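ATP/GTP-binding site-containing protein A (PDB 6NTR) acts in the periplasm of Brucella abortus to maintain the integrity of the cell envelope. Local coordinates at residues 182-194 and 205-218. Sequence-based numbering, arbitrary orientation.
Sequences FSKDQVWPVTIAY and PIYRINFKLYRNGI
Val187 lays its CG1 methyl over the middle of the Tyr214 ring, 3.5 Å from the centroid, a close CH-pi contact. Val187 CG1 stands anti to its carbonyl carbon (chi1 -56°), which carries the methyl across to its neighbour, while the Tyr214 hydroxyl is hydrogen-bonded to Arg220. Three residues closer to the loop that joins the strands, on the other face of the hairpin, Val190 and Phe211 repeat the theme: the phenyl group turns back over the partner strand (chi1 61°), presenting one face to Val190 CB at 3.8 Å from its centroid and its edge to Ile192. Val190 CG2 also reaches Leu213 CD2. Trp188 meets the turn that follows the second strand, its CH2 edge 3.7 Å from Arg215 CG. At the opposite end Tyr207 sends its ring edge into the face of Tyr194, a T-shaped pair with centroids 5.0 Å apart and planes at 61°; Tyr194 OH hydrogen-bonds a bound glycerol.

The backbones run antiparallel, with paired bonds at Trp188–Leu213, Val190–Phe211 and Ile192–Ile209; Leu213 N to Trp188 O, at 2.8 Å, is nearly straight at the hydrogen. A type I turn from Tyr214 to Gly217 leads on to Ile218, whose N donates to Asn216 OD1 in an Asx turn. The amide nitrogen of Asn216, in turn, lies over one face of Phe182, with Asn216 ND2 3.4 Å from Phe182 CD1.

Strand 159-165 flanks 187-194, and helix 126-138 packs Leu133 against Ile192 and Leu213, covering part of the face that carries Trp188, Val190 and Phe211. Thr191, Asn210, Arg208 and Lys212 lie on the other face. Hydrogen-bonded and non-hydrogen-bonded pairs alternating between two consecutive strands make this an antiparallel beta hairpin, here part of the barrel-like fold of EipB.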
loop_
_atom_site.group_PDB
_atom_site.type_symbol
_atom_site.label_atom_id
_atom_site.label_comp_id
_atom_site.label_asym_id
_atom_site.label_seq_id
_atom_site.Cartn_x
_atom_site.Cartn_y
_atom_site.Cartn_z
ATOM N N PHE A 182 16.998 -8.563 11.047
ATOM C CA PHE A 182 16.862 -7.158 10.708
ATOM C C PHE A 182 16.331 -6.331 11.861
ATOM O O PHE A 182 16.006 -5.164 11.654
ATOM C CB PHE A 182 15.935 -6.973 9.514
ATOM C CG PHE A 182 16.351 -7.707 8.299
ATOM C CD1 PHE A 182 17.427 -7.275 7.554
ATOM C CD2 PHE A 182 15.645 -8.815 7.878
ATOM C CE1 PHE A 182 17.803 -7.947 6.424
ATOM C CE2 PHE A 182 16.015 -9.490 6.749
ATOM C CZ PHE A 182 17.095 -9.059 6.020
ATOM N N SER A 183 16.228 -6.900 13.065
ATOM C CA SER A 183 15.491 -6.219 14.128
ATOM C C SER A 183 16.213 -4.979 14.618
ATOM O O SER A 183 15.574 -4.067 15.157
ATOM C CB SER A 183 15.246 -7.152 15.313
ATOM O OG SER A 183 16.461 -7.454 15.972
ATOM N N LYS A 184 17.530 -4.924 14.446
ATOM C CA LYS A 184 18.356 -3.862 14.997
ATOM C C LYS A 184 18.761 -2.821 13.950
ATOM O O LYS A 184 19.661 -2.013 14.206
ATOM C CB LYS A 184 19.597 -4.474 15.651
ATOM C CG LYS A 184 19.309 -5.592 16.681
ATOM C CD LYS A 184 18.547 -5.097 17.915
ATOM C CE LYS A 184 18.192 -6.230 18.884
ATOM N NZ LYS A 184 19.098 -6.300 20.070
ATOM N N ASP A 185 18.114 -2.821 12.784
ATOM C CA ASP A 185 18.409 -1.906 11.691
ATOM C C ASP A 185 17.592 -0.620 11.841
ATOM O O ASP A 185 16.562 -0.587 12.515
ATOM C CB ASP A 185 18.111 -2.585 10.346
ATOM C CG ASP A 185 18.893 -3.889 10.155
ATOM O OD1 ASP A 185 19.864 -4.133 10.904
ATOM O OD2 ASP A 185 18.525 -4.687 9.264
ATOM N N GLN A 186 18.081 0.447 11.230
ATOM C CA GLN A 186 17.434 1.747 11.280
ATOM C C GLN A 186 16.182 1.810 10.429
ATOM O O GLN A 186 16.067 1.099 9.462
ATOM C CB GLN A 186 18.397 2.832 10.816
ATOM C CG GLN A 186 19.572 3.081 11.733
ATOM C CD GLN A 186 19.209 3.915 12.934
ATOM O OE1 GLN A 186 18.414 4.833 12.843
ATOM N NE2 GLN A 186 19.800 3.599 14.065
ATOM N N VAL A 187 15.262 2.687 10.791
ATOM C CA VAL A 187 14.046 2.884 10.035
ATOM C C VAL A 187 13.833 4.363 9.826
ATOM O O VAL A 187 14.436 5.175 10.497
ATOM C CB VAL A 187 12.804 2.331 10.744
ATOM C CG1 VAL A 187 12.976 0.865 11.085
ATOM C CG2 VAL A 187 12.481 3.148 11.977
ATOM N N TRP A 188 13.015 4.706 8.850
ATOM C CA TRP A 188 12.677 6.083 8.593
ATOM C C TRP A 188 11.200 6.221 8.836
ATOM O O TRP A 188 10.435 5.404 8.361
ATOM C CB TRP A 188 12.895 6.436 7.135
ATOM C CG TRP A 188 14.288 6.568 6.710
ATOM C CD1 TRP A 188 15.152 7.556 7.041
ATOM C CD2 TRP A 188 14.986 5.703 5.827
ATOM N NE1 TRP A 188 16.351 7.354 6.439
ATOM C CE2 TRP A 188 16.278 6.219 5.682
ATOM C CE3 TRP A 188 14.648 4.538 5.148
ATOM C CZ2 TRP A 188 17.231 5.607 4.889
ATOM C CZ3 TRP A 188 15.585 3.941 4.369
ATOM C CH2 TRP A 188 16.864 4.470 4.241
ATOM N N PRO A 189 10.787 7.217 9.620
ATOM C CA PRO A 189 9.343 7.369 9.735
ATOM C C PRO A 189 8.892 7.926 8.407
ATOM O O PRO A 189 9.542 8.816 7.903
ATOM C CB PRO A 189 9.189 8.400 10.839
ATOM C CG PRO A 189 10.459 8.337 11.606
ATOM C CD PRO A 189 11.509 8.050 10.588
ATOM N N VAL A 190 7.808 7.416 7.843
ATOM C CA VAL A 190 7.357 7.901 6.550
ATOM C C VAL A 190 5.862 8.126 6.611
ATOM O O VAL A 190 5.118 7.279 7.118
ATOM C CB VAL A 190 7.717 6.937 5.410
ATOM C CG1 VAL A 190 7.513 7.624 4.097
ATOM C CG2 VAL A 190 9.140 6.475 5.535
ATOM N N THR A 191 5.436 9.283 6.119
ATOM C CA THR A 191 4.038 9.625 5.931
ATOM C C THR A 191 3.825 9.863 4.444
ATOM O O THR A 191 4.529 10.670 3.836
ATOM C CB THR A 191 3.655 10.864 6.753
ATOM O OG1 THR A 191 3.815 10.589 8.150
ATOM C CG2 THR A 191 2.222 11.263 6.499
ATOM N N ILE A 192 2.881 9.147 3.854
ATOM C CA ILE A 192 2.500 9.367 2.467
ATOM C C ILE A 192 1.054 9.832 2.456
ATOM O O ILE A 192 0.174 9.135 2.974
ATOM C CB ILE A 192 2.695 8.103 1.619
ATOM C CG1 ILE A 192 4.143 7.628 1.746
ATOM C CG2 ILE A 192 2.362 8.385 0.186
ATOM C CD1 ILE A 192 4.539 6.562 0.765
ATOM N N ALA A 193 0.814 11.023 1.909
ATOM C CA ALA A 193 -0.530 11.555 1.745
ATOM C C ALA A 193 -0.906 11.492 0.276
ATOM O O ALA A 193 -0.116 11.890 -0.583
ATOM C CB ALA A 193 -0.637 12.989 2.255
ATOM N N TYR A 194 -2.108 10.995 0.001
ATOM C CA TYR A 194 -2.557 10.690 -1.345
ATOM C C TYR A 194 -3.591 11.723 -1.749
ATOM O O TYR A 194 -4.564 11.950 -1.027
ATOM C CB TYR A 194 -3.146 9.274 -1.410
ATOM C CG TYR A 194 -2.154 8.107 -1.334
ATOM C CD1 TYR A 194 -1.475 7.818 -0.165
ATOM C CD2 TYR A 194 -1.967 7.250 -2.413
ATOM C CE1 TYR A 194 -0.604 6.754 -0.086
ATOM C CE2 TYR A 194 -1.099 6.174 -2.337
ATOM C CZ TYR A 194 -0.422 5.934 -1.167
ATOM O OH TYR A 194 0.444 4.870 -1.077
ATOM N N PRO A 205 -6.245 15.191 1.815
ATOM C CA PRO A 205 -5.827 14.067 0.971
ATOM C C PRO A 205 -6.924 12.995 1.014
ATOM O O PRO A 205 -7.626 12.926 2.010
ATOM C CB PRO A 205 -4.544 13.583 1.627
ATOM C CG PRO A 205 -4.759 13.795 3.059
ATOM C CD PRO A 205 -5.553 15.045 3.175
ATOM N N ILE A 206 -7.083 12.194 -0.029
ATOM C CA ILE A 206 -8.113 11.165 -0.012
ATOM C C ILE A 206 -7.758 10.062 0.976
ATOM O O ILE A 206 -8.646 9.397 1.510
ATOM C CB ILE A 206 -8.330 10.601 -1.422
ATOM C CG1 ILE A 206 -7.024 10.007 -1.925
ATOM C CG2 ILE A 206 -8.844 11.680 -2.372
ATOM C CD1 ILE A 206 -7.066 9.600 -3.342
ATOM N N TYR A 207 -6.479 9.872 1.262
ATOM C CA TYR A 207 -6.039 8.813 2.150
ATOM C C TYR A 207 -4.632 9.169 2.602
ATOM O O TYR A 207 -3.876 9.803 1.868
ATOM C CB TYR A 207 -6.110 7.451 1.431
ATOM C CG TYR A 207 -5.181 6.354 1.906
ATOM C CD1 TYR A 207 -5.552 5.492 2.933
ATOM C CD2 TYR A 207 -3.970 6.127 1.282
ATOM C CE1 TYR A 207 -4.709 4.463 3.349
ATOM C CE2 TYR A 207 -3.127 5.109 1.695
ATOM C CZ TYR A 207 -3.496 4.288 2.721
ATOM O OH TYR A 207 -2.642 3.287 3.108
ATOM N N ARG A 208 -4.296 8.785 3.822
ATOM C CA ARG A 208 -2.994 9.107 4.375
ATOM C C ARG A 208 -2.502 7.950 5.228
ATOM O O ARG A 208 -3.254 7.441 6.063
ATOM C CB ARG A 208 -3.074 10.371 5.218
ATOM C CG ARG A 208 -1.741 10.804 5.763
ATOM C CD ARG A 208 -1.779 12.256 6.166
ATOM N NE ARG A 208 -2.613 12.472 7.338
ATOM C CZ ARG A 208 -2.349 11.994 8.547
ATOM N NH1 ARG A 208 -1.251 11.286 8.781
ATOM N NH2 ARG A 208 -3.188 12.240 9.534
ATOM N N ILE A 209 -1.249 7.581 5.041
ATOM C CA ILE A 209 -0.648 6.515 5.795
ATOM C C ILE A 209 0.697 6.877 6.391
ATOM O O ILE A 209 1.531 7.427 5.727
ATOM C CB ILE A 209 -0.481 5.248 4.928
ATOM C CG1 ILE A 209 0.051 4.106 5.766
ATOM C CG2 ILE A 209 0.482 5.476 3.794
ATOM C CD1 ILE A 209 0.157 2.791 5.029
ATOM N N ASN A 210 0.895 6.515 7.640
ATOM C CA ASN A 210 2.140 6.737 8.315
ATOM C C ASN A 210 2.774 5.396 8.590
ATOM O O ASN A 210 2.128 4.522 9.093
ATOM C CB ASN A 210 1.909 7.430 9.647
ATOM C CG ASN A 210 1.232 8.754 9.498
ATOM O OD1 ASN A 210 0.039 8.835 9.291
ATOM N ND2 ASN A 210 2.004 9.809 9.609
ATOM N N PHE A 211 4.044 5.235 8.276
ATOM C CA PHE A 211 4.710 3.984 8.536
ATOM C C PHE A 211 6.183 4.153 8.825
ATOM O O PHE A 211 6.754 5.157 8.503
ATOM C CB PHE A 211 4.502 3.007 7.356
ATOM C CG PHE A 211 5.043 3.488 6.047
ATOM C CD1 PHE A 211 4.290 4.275 5.224
ATOM C CD2 PHE A 211 6.299 3.143 5.642
ATOM C CE1 PHE A 211 4.784 4.717 4.032
ATOM C CE2 PHE A 211 6.797 3.588 4.453
ATOM C CZ PHE A 211 6.037 4.374 3.649
ATOM N N LYS A 212 6.785 3.137 9.419
ATOM C CA LYS A 212 8.207 3.108 9.699
ATOM C C LYS A 212 8.800 2.216 8.620
ATOM O O LYS A 212 8.408 1.079 8.484
ATOM C CB LYS A 212 8.465 2.512 11.069
ATOM C CG LYS A 212 8.154 3.447 12.218
ATOM C CD LYS A 212 8.287 2.744 13.550
ATOM C CE LYS A 212 8.320 3.717 14.715
ATOM N NZ LYS A 212 7.576 4.972 14.446
ATOM N N LEU A 213 9.748 2.721 7.854
ATOM C CA LEU A 213 10.316 1.979 6.744
ATOM C C LEU A 213 11.790 1.622 6.823
ATOM O O LEU A 213 12.604 2.445 7.194
ATOM C CB LEU A 213 10.052 2.778 5.476
ATOM C CG LEU A 213 10.861 2.565 4.210
ATOM C CD1 LEU A 213 10.241 1.463 3.384
ATOM C CD2 LEU A 213 10.876 3.843 3.405
ATOM N N TYR A 214 12.112 0.382 6.473
ATOM C CA TYR A 214 13.477 -0.136 6.450
ATOM C C TYR A 214 14.108 0.101 5.087
ATOM O O TYR A 214 13.423 0.244 4.078
ATOM C CB TYR A 214 13.508 -1.634 6.763
ATOM C CG TYR A 214 13.177 -1.945 8.181
ATOM C CD1 TYR A 214 11.865 -1.926 8.620
ATOM C CD2 TYR A 214 14.173 -2.240 9.095
ATOM C CE1 TYR A 214 11.547 -2.188 9.934
ATOM C CE2 TYR A 214 13.870 -2.507 10.409
ATOM C CZ TYR A 214 12.552 -2.478 10.823
ATOM O OH TYR A 214 12.237 -2.737 12.133
ATOM N N ARG A 215 15.437 0.134 5.067
ATOM C CA ARG A 215 16.152 0.272 3.802
ATOM C C ARG A 215 15.836 -0.858 2.818
ATOM O O ARG A 215 15.971 -0.663 1.602
ATOM C CB ARG A 215 17.656 0.329 4.074
ATOM C CG ARG A 215 18.407 1.277 3.201
ATOM C CD ARG A 215 19.638 1.762 3.927
ATOM N NE ARG A 215 20.624 0.712 4.185
ATOM C CZ ARG A 215 21.868 0.718 3.709
ATOM N NH1 ARG A 215 22.294 1.734 2.970
ATOM N NH2 ARG A 215 22.700 -0.270 3.999
ATOM N N ASN A 216 15.420 -2.032 3.307
ATOM C CA ASN A 216 15.175 -3.194 2.460
ATOM C C ASN A 216 13.715 -3.340 2.067
ATOM O O ASN A 216 13.306 -4.424 1.632
ATOM C CB ASN A 216 15.656 -4.470 3.151
ATOM C CG ASN A 216 14.973 -4.708 4.481
ATOM O OD1 ASN A 216 13.964 -4.081 4.791
ATOM N ND2 ASN A 216 15.512 -5.630 5.271
ATOM N N GLY A 217 12.922 -2.286 2.227
ATOM C CA GLY A 217 11.540 -2.280 1.826
ATOM C C GLY A 217 10.565 -2.708 2.893
ATOM O O GLY A 217 9.379 -2.433 2.763
ATOM N N ILE A 218 11.022 -3.385 3.937
ATOM C CA ILE A 218 10.101 -3.821 4.969
ATOM C C ILE A 218 9.496 -2.588 5.608
ATOM O O ILE A 218 10.086 -1.517 5.586
ATOM C CB ILE A 218 10.843 -4.696 5.990
ATOM C CG1 ILE A 218 11.375 -5.948 5.292
ATOM C CG2 ILE A 218 9.936 -5.105 7.122
ATOM C CD1 ILE A 218 11.946 -6.967 6.227
#